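Local coordinates for protein thymidylate synthase 1 (Bacillus subtilis, PDB 1BKP) that catalyses the reductive methylation of dUMP to dTMP with 5,10-methylenetetrahydrofolate as methyl donor and reductant, supplying the thymidylate needed for DNA synthesis, at residues Q110-N119 / D124-Q132; V197-V205 / I246-F256. All blocks are in the same frame, centred on the assembly; numbering follows the deposited sequence.

Contact 1: Q110-N119 / D124-Q132; sequences QLGKKNRSLN and DQVDYLLHQ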
# COMPACT_ATOMS: atom_id res chain seq x y z
N GLN A 110 7.66 -11.95 -11.40
CA GLN A 110 7.12 -10.65 -11.70
C GLN A 110 8.24 -9.61 -11.82
O GLN A 110 8.14 -8.67 -12.60
CB GLN A 110 6.12 -10.24 -10.62
CG GLN A 110 4.75 -11.06 -10.74
CD GLN A 110 4.13 -10.91 -12.12
OE1 GLN A 110 4.18 -9.80 -12.70
NE2 GLN A 110 3.54 -11.96 -12.66
N LEU A 111 9.24 -9.72 -10.96
CA LEU A 111 10.39 -8.77 -10.95
C LEU A 111 11.33 -8.90 -12.17
O LEU A 111 12.15 -7.97 -12.45
CB LEU A 111 11.21 -8.89 -9.65
CG LEU A 111 10.42 -8.33 -8.42
CD1 LEU A 111 11.21 -8.41 -7.16
CD2 LEU A 111 9.88 -6.88 -8.61
N GLY A 112 11.18 -10.03 -12.90
CA GLY A 112 12.06 -10.30 -14.02
C GLY A 112 11.41 -10.12 -15.38
O GLY A 112 12.14 -10.20 -16.38
N LYS A 113 10.09 -9.83 -15.44
CA LYS A 113 9.39 -9.68 -16.69
C LYS A 113 9.87 -8.41 -17.38
O LYS A 113 9.82 -7.35 -16.79
CB LYS A 113 7.92 -9.56 -16.37
CG LYS A 113 6.96 -9.93 -17.41
CD LYS A 113 5.65 -10.39 -16.75
CE LYS A 113 4.71 -10.73 -17.79
NZ LYS A 113 3.35 -10.78 -17.24
N LYS A 114 10.29 -8.48 -18.63
CA LYS A 114 10.78 -7.25 -19.31
C LYS A 114 9.55 -6.52 -19.84
O LYS A 114 9.10 -6.81 -20.91
CB LYS A 114 11.74 -7.61 -20.47
CG LYS A 114 12.93 -8.49 -20.08
CD LYS A 114 13.73 -7.83 -19.00
CE LYS A 114 14.91 -8.73 -18.49
NZ LYS A 114 14.77 -9.23 -17.04
N ASN A 115 9.02 -5.56 -19.08
CA ASN A 115 7.80 -4.92 -19.46
C ASN A 115 7.84 -3.41 -19.51
O ASN A 115 6.81 -2.80 -19.78
CB ASN A 115 6.65 -5.44 -18.54
CG ASN A 115 7.00 -5.36 -17.02
OD1 ASN A 115 7.86 -4.60 -16.61
ND2 ASN A 115 6.26 -6.09 -16.19
N ARG A 116 8.99 -2.79 -19.24
CA ARG A 116 9.09 -1.35 -19.30
C ARG A 116 10.06 -0.91 -20.43
O ARG A 116 11.12 -1.48 -20.57
CB ARG A 116 9.62 -0.77 -17.99
CG ARG A 116 8.84 -1.12 -16.72
CD ARG A 116 7.42 -0.58 -16.72
NE ARG A 116 7.33 0.77 -17.27
CZ ARG A 116 7.27 1.89 -16.54
NH1 ARG A 116 7.34 1.84 -15.21
NH2 ARG A 116 7.01 3.03 -17.13
N SER A 117 9.68 0.08 -21.26
CA SER A 117 10.63 0.54 -22.30
C SER A 117 11.61 1.58 -21.70
O SER A 117 11.17 2.54 -21.10
CB SER A 117 9.86 1.22 -23.43
OG SER A 117 8.81 0.39 -23.88
N LEU A 118 12.91 1.42 -21.87
CA LEU A 118 13.81 2.40 -21.38
C LEU A 118 15.01 2.47 -22.32
O LEU A 118 15.66 1.47 -22.56
CB LEU A 118 14.30 1.96 -20.01
CG LEU A 118 15.27 2.94 -19.34
CD1 LEU A 118 14.58 4.26 -19.02
CD2 LEU A 118 15.82 2.28 -18.12
N ASN A 119 15.24 3.63 -22.93
CA ASN A 119 16.41 3.88 -23.81
C ASN A 119 16.54 2.91 -24.93
O ASN A 119 17.65 2.41 -25.19
CB ASN A 119 17.69 3.90 -23.00
CG ASN A 119 17.73 5.05 -22.03
OD1 ASN A 119 17.03 6.03 -22.22
ND2 ASN A 119 18.49 4.92 -20.95
N ASP A 124 13.09 -4.88 -16.93
CA ASP A 124 12.15 -5.34 -15.87
C ASP A 124 12.00 -4.26 -14.76
O ASP A 124 12.63 -3.17 -14.79
CB ASP A 124 12.61 -6.74 -15.34
CG ASP A 124 13.96 -6.71 -14.63
OD1 ASP A 124 14.29 -5.72 -13.89
OD2 ASP A 124 14.74 -7.65 -14.86
N GLN A 125 11.20 -4.57 -13.75
CA GLN A 125 10.97 -3.61 -12.69
C GLN A 125 12.16 -3.23 -11.89
O GLN A 125 12.23 -2.14 -11.36
CB GLN A 125 9.92 -4.19 -11.72
CG GLN A 125 8.47 -4.27 -12.31
CD GLN A 125 7.46 -4.64 -11.21
OE1 GLN A 125 7.38 -3.90 -10.17
NE2 GLN A 125 6.80 -5.80 -11.34
N VAL A 126 13.09 -4.15 -11.69
CA VAL A 126 14.22 -3.85 -10.84
C VAL A 126 15.21 -2.92 -11.63
O VAL A 126 15.64 -1.90 -11.09
CB VAL A 126 14.93 -5.14 -10.41
CG1 VAL A 126 16.18 -4.81 -9.59
CG2 VAL A 126 13.96 -6.06 -9.63
N ASP A 127 15.55 -3.27 -12.88
CA ASP A 127 16.44 -2.38 -13.64
C ASP A 127 15.80 -1.04 -13.93
O ASP A 127 16.48 0.00 -13.89
CB ASP A 127 16.83 -3.05 -14.95
CG ASP A 127 17.80 -4.22 -14.72
OD1 ASP A 127 18.59 -4.18 -13.73
OD2 ASP A 127 17.68 -5.18 -15.50
N TYR A 128 14.47 -1.02 -14.06
CA TYR A 128 13.82 0.22 -14.33
C TYR A 128 13.94 1.08 -13.03
O TYR A 128 14.33 2.27 -13.05
CB TYR A 128 12.34 -0.01 -14.65
CG TYR A 128 11.68 1.30 -15.03
CD1 TYR A 128 11.81 1.82 -16.32
CD2 TYR A 128 10.97 2.03 -14.09
CE1 TYR A 128 11.24 3.01 -16.67
CE2 TYR A 128 10.39 3.23 -14.42
CZ TYR A 128 10.51 3.69 -15.71
OH TYR A 128 9.74 4.77 -16.03
N LEU A 129 13.67 0.46 -11.88
CA LEU A 129 13.78 1.20 -10.61
C LEU A 129 15.21 1.70 -10.39
O LEU A 129 15.41 2.89 -10.03
CB LEU A 129 13.45 0.22 -9.42
CG LEU A 129 13.71 0.81 -7.97
CD1 LEU A 129 12.75 1.99 -7.71
CD2 LEU A 129 13.63 -0.26 -6.82
N LEU A 130 16.22 0.85 -10.63
CA LEU A 130 17.63 1.28 -10.36
C LEU A 130 18.00 2.53 -11.20
O LEU A 130 18.51 3.56 -10.67
CB LEU A 130 18.58 0.13 -10.67
CG LEU A 130 18.60 -0.94 -9.56
CD1 LEU A 130 19.46 -2.02 -10.04
CD2 LEU A 130 19.10 -0.47 -8.13
N HIS A 131 17.55 2.49 -12.47
CA HIS A 131 17.80 3.58 -13.40
C HIS A 131 17.11 4.86 -12.92
O HIS A 131 17.69 5.93 -12.89
CB HIS A 131 17.35 3.21 -14.79
CG HIS A 131 17.48 4.35 -15.79
ND1 HIS A 131 16.56 5.37 -15.88
CD2 HIS A 131 18.46 4.66 -16.66
CE1 HIS A 131 16.99 6.27 -16.75
NE2 HIS A 131 18.14 5.87 -17.24
N GLN A 132 15.83 4.73 -12.55
CA GLN A 132 15.02 5.88 -12.12
C GLN A 132 15.44 6.54 -10.80
O GLN A 132 15.41 7.78 -10.66
CB GLN A 132 13.53 5.48 -12.04
CG GLN A 132 12.92 5.21 -13.47
CD GLN A 132 12.96 6.50 -14.37
OE1 GLN A 132 13.82 6.66 -15.21
NE2 GLN A 132 12.04 7.41 -14.14
O HOH W 1 9.13 -6.58 -14.21
O HOH W 2 5.74 -7.60 -13.64
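The guanidinium of Arg116 lies over one face of the Tyr128 ring, its CZ 4.0 Å from the ring centroid and the two planes 29° apart, a stacked cation-pi pair. Tyr128 presents that face because its CG stands anti to the backbone N (chi1 -176°). An alanine here is likely to strip the guanidinium of the ring it lies on and leave it freer to turn, held mainly by Asp153 of the second subunit. Farther along, Leu118 sets CD2 over the His131 ring in a CH-pi contact, 3.5 Å from His131 CG. At the other end Lys114 NZ forms a salt bridge with Asp124 OD2 at 2.7 Å and also donates to Gly112 O. Aspartate suits the N-cap of helix 125-135: OD1 takes the Asp127 N-H in a nearly straight bond, while OD2 meets Lys114 and Lys78. The hairpin 116-118/121-123 leads straight into this helix, Arg116 and Leu118 facing it, with a classic beta bulge where Asn115 and Arg116 face Val123. One water joins the two backbones, accepting from Gln125 N and donating to Gln110 O and Lys113 O. From the second subunit, Asp153 forms a salt bridge with Arg116 NH2 and Asp150 accepts from Asn115 ND2.

Contact 2: V197-V205 / I246-F256; sequences VLQRMIAQV and INPEVKDFYDF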
# COMPACT_ATOMS: atom_id res chain seq x y z
N VAL A 197 17.47 -4.89 4.60
CA VAL A 197 18.72 -5.28 3.89
C VAL A 197 18.62 -4.81 2.40
O VAL A 197 19.53 -4.17 1.88
CB VAL A 197 18.98 -6.83 3.98
CG1 VAL A 197 20.29 -7.17 3.21
CG2 VAL A 197 19.17 -7.13 5.43
N LEU A 198 17.44 -4.94 1.80
CA LEU A 198 17.29 -4.53 0.42
C LEU A 198 17.51 -2.97 0.34
O LEU A 198 18.11 -2.50 -0.62
CB LEU A 198 15.87 -4.82 -0.08
CG LEU A 198 15.61 -4.45 -1.55
CD1 LEU A 198 16.46 -5.39 -2.51
CD2 LEU A 198 14.05 -4.62 -1.78
N GLN A 199 17.02 -2.21 1.33
CA GLN A 199 17.22 -0.78 1.32
C GLN A 199 18.71 -0.46 1.29
O GLN A 199 19.15 0.46 0.53
CB GLN A 199 16.64 -0.13 2.56
CG GLN A 199 16.60 1.38 2.44
CD GLN A 199 15.96 2.02 3.65
OE1 GLN A 199 15.74 1.34 4.63
NE2 GLN A 199 15.70 3.35 3.61
N ARG A 200 19.45 -1.07 2.23
CA ARG A 200 20.91 -0.89 2.32
C ARG A 200 21.62 -1.29 1.05
O ARG A 200 22.54 -0.57 0.59
CB ARG A 200 21.47 -1.64 3.54
CG ARG A 200 20.85 -1.03 4.89
CD ARG A 200 21.24 -1.81 6.14
NE ARG A 200 20.53 -1.20 7.26
CZ ARG A 200 21.10 -0.48 8.21
NH1 ARG A 200 22.44 -0.35 8.28
NH2 ARG A 200 20.33 0.03 9.13
N MET A 201 21.22 -2.40 0.41
CA MET A 201 21.88 -2.81 -0.85
C MET A 201 21.72 -1.77 -1.96
O MET A 201 22.69 -1.38 -2.64
CB MET A 201 21.25 -4.08 -1.39
CG MET A 201 21.72 -5.32 -0.51
SD MET A 201 20.67 -6.75 -0.95
CE MET A 201 21.25 -7.24 -2.57
N ILE A 202 20.47 -1.30 -2.10
CA ILE A 202 20.11 -0.40 -3.20
C ILE A 202 20.69 0.98 -2.97
O ILE A 202 21.19 1.59 -3.87
CB ILE A 202 18.51 -0.40 -3.61
CG1 ILE A 202 18.16 -1.73 -4.36
CG2 ILE A 202 18.24 0.88 -4.55
CD1 ILE A 202 16.71 -1.98 -4.58
N ALA A 203 20.67 1.44 -1.74
CA ALA A 203 21.24 2.75 -1.46
C ALA A 203 22.78 2.74 -1.79
O ALA A 203 23.32 3.74 -2.35
CB ALA A 203 21.04 3.06 0.02
N GLN A 204 23.45 1.58 -1.51
CA GLN A 204 24.87 1.49 -1.71
C GLN A 204 25.19 1.60 -3.19
O GLN A 204 26.09 2.34 -3.53
CB GLN A 204 25.44 0.19 -1.11
CG GLN A 204 26.94 -0.04 -1.52
CD GLN A 204 27.59 -1.11 -0.67
OE1 GLN A 204 27.48 -1.07 0.54
NE2 GLN A 204 28.28 -2.10 -1.31
N VAL A 205 24.41 0.95 -4.06
CA VAL A 205 24.70 0.96 -5.47
C VAL A 205 24.17 2.15 -6.31
O VAL A 205 24.49 2.28 -7.50
CB VAL A 205 24.32 -0.35 -6.09
CG1 VAL A 205 25.11 -1.45 -5.43
CG2 VAL A 205 22.80 -0.61 -6.02
N ILE A 246 28.25 -4.79 5.29
CA ILE A 246 27.90 -5.16 3.92
C ILE A 246 29.18 -4.81 3.13
O ILE A 246 29.74 -3.71 3.28
CB ILE A 246 26.76 -4.31 3.38
CG1 ILE A 246 25.46 -4.69 4.09
CG2 ILE A 246 26.56 -4.65 1.84
CD1 ILE A 246 24.40 -3.76 3.64
N ASN A 247 29.63 -5.71 2.25
CA ASN A 247 30.91 -5.50 1.57
C ASN A 247 30.92 -4.12 0.81
O ASN A 247 30.22 -3.96 -0.18
CB ASN A 247 31.09 -6.68 0.66
CG ASN A 247 32.43 -6.71 -0.10
OD1 ASN A 247 33.17 -5.73 -0.12
ND2 ASN A 247 32.63 -7.77 -0.89
N PRO A 248 31.74 -3.15 1.28
CA PRO A 248 31.88 -1.80 0.69
C PRO A 248 32.36 -1.85 -0.75
O PRO A 248 32.25 -0.87 -1.45
CB PRO A 248 32.98 -1.15 1.53
CG PRO A 248 33.13 -2.00 2.69
CD PRO A 248 32.86 -3.40 2.18
N GLU A 249 32.97 -2.95 -1.19
CA GLU A 249 33.46 -3.08 -2.56
C GLU A 249 32.46 -3.39 -3.67
O GLU A 249 32.83 -3.41 -4.87
CB GLU A 249 34.60 -4.11 -2.57
CG GLU A 249 35.84 -3.51 -1.88
CD GLU A 249 36.94 -4.50 -1.49
OE1 GLU A 249 37.21 -5.47 -2.22
OE2 GLU A 249 37.57 -4.25 -0.44
N VAL A 250 31.19 -3.69 -3.31
CA VAL A 250 30.20 -4.00 -4.35
C VAL A 250 29.55 -2.72 -4.90
O VAL A 250 29.00 -1.88 -4.18
CB VAL A 250 29.12 -4.94 -3.82
CG1 VAL A 250 28.17 -5.32 -4.90
CG2 VAL A 250 29.76 -6.14 -3.15
N LYS A 251 29.60 -2.59 -6.20
CA LYS A 251 29.12 -1.41 -6.87
C LYS A 251 27.96 -1.73 -7.74
O LYS A 251 27.40 -0.83 -8.31
CB LYS A 251 30.24 -0.88 -7.78
CG LYS A 251 31.40 -0.33 -7.03
CD LYS A 251 32.58 -0.12 -7.92
CE LYS A 251 33.72 0.46 -7.11
NZ LYS A 251 34.93 0.64 -7.96
N ASP A 252 27.71 -3.00 -8.02
CA ASP A 252 26.59 -3.39 -8.86
C ASP A 252 25.64 -4.26 -8.05
O ASP A 252 26.08 -5.18 -7.41
CB ASP A 252 27.09 -4.24 -10.01
CG ASP A 252 25.98 -4.59 -10.98
OD1 ASP A 252 25.33 -3.68 -11.43
OD2 ASP A 252 25.71 -5.75 -11.30
N PHE A 253 24.32 -3.97 -8.08
CA PHE A 253 23.34 -4.79 -7.39
C PHE A 253 23.46 -6.32 -7.72
O PHE A 253 23.17 -7.19 -6.89
CB PHE A 253 21.95 -4.31 -7.84
CG PHE A 253 20.81 -4.97 -7.09
CD1 PHE A 253 20.54 -4.61 -5.76
CD2 PHE A 253 20.05 -5.97 -7.70
CE1 PHE A 253 19.49 -5.24 -5.04
CE2 PHE A 253 19.03 -6.56 -6.99
CZ PHE A 253 18.75 -6.20 -5.66
N TYR A 254 23.88 -6.63 -8.92
CA TYR A 254 23.97 -7.99 -9.35
C TYR A 254 25.26 -8.68 -8.94
O TYR A 254 25.38 -9.86 -9.17
CB TYR A 254 23.77 -8.10 -10.85
CG TYR A 254 22.41 -7.60 -11.20
CD1 TYR A 254 21.29 -8.40 -10.98
CD2 TYR A 254 22.23 -6.33 -11.72
CE1 TYR A 254 19.98 -7.93 -11.27
CE2 TYR A 254 20.94 -5.84 -12.02
CZ TYR A 254 19.83 -6.64 -11.79
OH TYR A 254 18.56 -6.17 -12.05
N ASP A 255 26.09 -7.99 -8.14
CA ASP A 255 27.34 -8.59 -7.70
C ASP A 255 27.29 -9.10 -6.26
O ASP A 255 28.20 -9.79 -5.81
CB ASP A 255 28.48 -7.56 -7.77
CG ASP A 255 28.95 -7.32 -9.17
OD1 ASP A 255 28.63 -8.16 -10.05
OD2 ASP A 255 29.60 -6.26 -9.41
N PHE A 256 26.23 -8.79 -5.52
CA PHE A 256 26.15 -9.16 -4.13
C PHE A 256 25.95 -10.67 -3.97
O PHE A 256 25.35 -11.31 -4.82
CB PHE A 256 24.95 -8.43 -3.45
CG PHE A 256 25.22 -6.99 -3.07
CD1 PHE A 256 26.01 -6.71 -1.96
CD2 PHE A 256 24.62 -5.94 -3.78
CE1 PHE A 256 26.24 -5.39 -1.52
CE2 PHE A 256 24.79 -4.60 -3.41
CZ PHE A 256 25.62 -4.30 -2.24
O HOH W 3 29.09 -1.13 2.86
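Gln204, near the C-terminal end of helix 188-206, reaches across to the loop with an extended side chain, CG anti to the backbone N (chi1 170°), and spends both hydrogens of its amide on backbone carbonyls. NE2 donates to Asn247 O at 2.9 Å and to Val250 O at 3.0 Å, the latter in the carbonyl plane on a lone pair. An amide suits this place, since one nitrogen can hold the first and last residues of the type I turn 247-250 together. Val250 N reaches Asn247 O from the opposite face of that carbonyl, while Asn247 OD1 accepts from Glu249 N in an Asx turn. A water connects Gln204 OE1 to Ile246 O.

Phe253 is the apolar counterpart. Its ring meets Ile202 CG1, while Leu198 CD1 comes to its edge. The flexible Met201 serves two rings: CE touches Phe253 CE1 at 3.6 Å and also Phe256 CD2, CG lies over the centre of the Phe256 ring, and SD stands above the same face, 5.2 Å from the centroid, a Met-aromatic contact. Val250 CG1 covers the opposite face. Val205, beta-branched and compact, packs CG1 3.7 Å from Lys251 C and against Phe256 CE2. The loop between strands 243-246 and 261-264 lies against the C-terminal part of helix 188-206, with Leu71 and Leu72 of helix 64-75 touching Met201, Leu130 of helix 125-135 touching Phe253, and Phe261 of strand 261-264 touching Met201 and Ile246.

Overall arrangement
Contact 1 closes before contact 2 opens along the chain, and their centres lie about 18 Å apart within the one thymidylate synthase fold. They meet through helix 125-135: Asp127 OD1 and Tyr254 OH, 2.6 Å apart, probably share a hydrogen bond, and Leu130 packs on both Ile202 and Phe253. Helix 64-75 is a second common neighbour, touching Leu111 and Val126 of contact 1 and Leu198 and Met201 of contact 2. Their surroundings differ in one respect: contact 1 reaches the second subunit of the homodimer, whereas contact 2 is built within a single chain. Helix 125-135 therefore connects a hairpin at the dimer interface with the loop 246-256 covering helix 188-206.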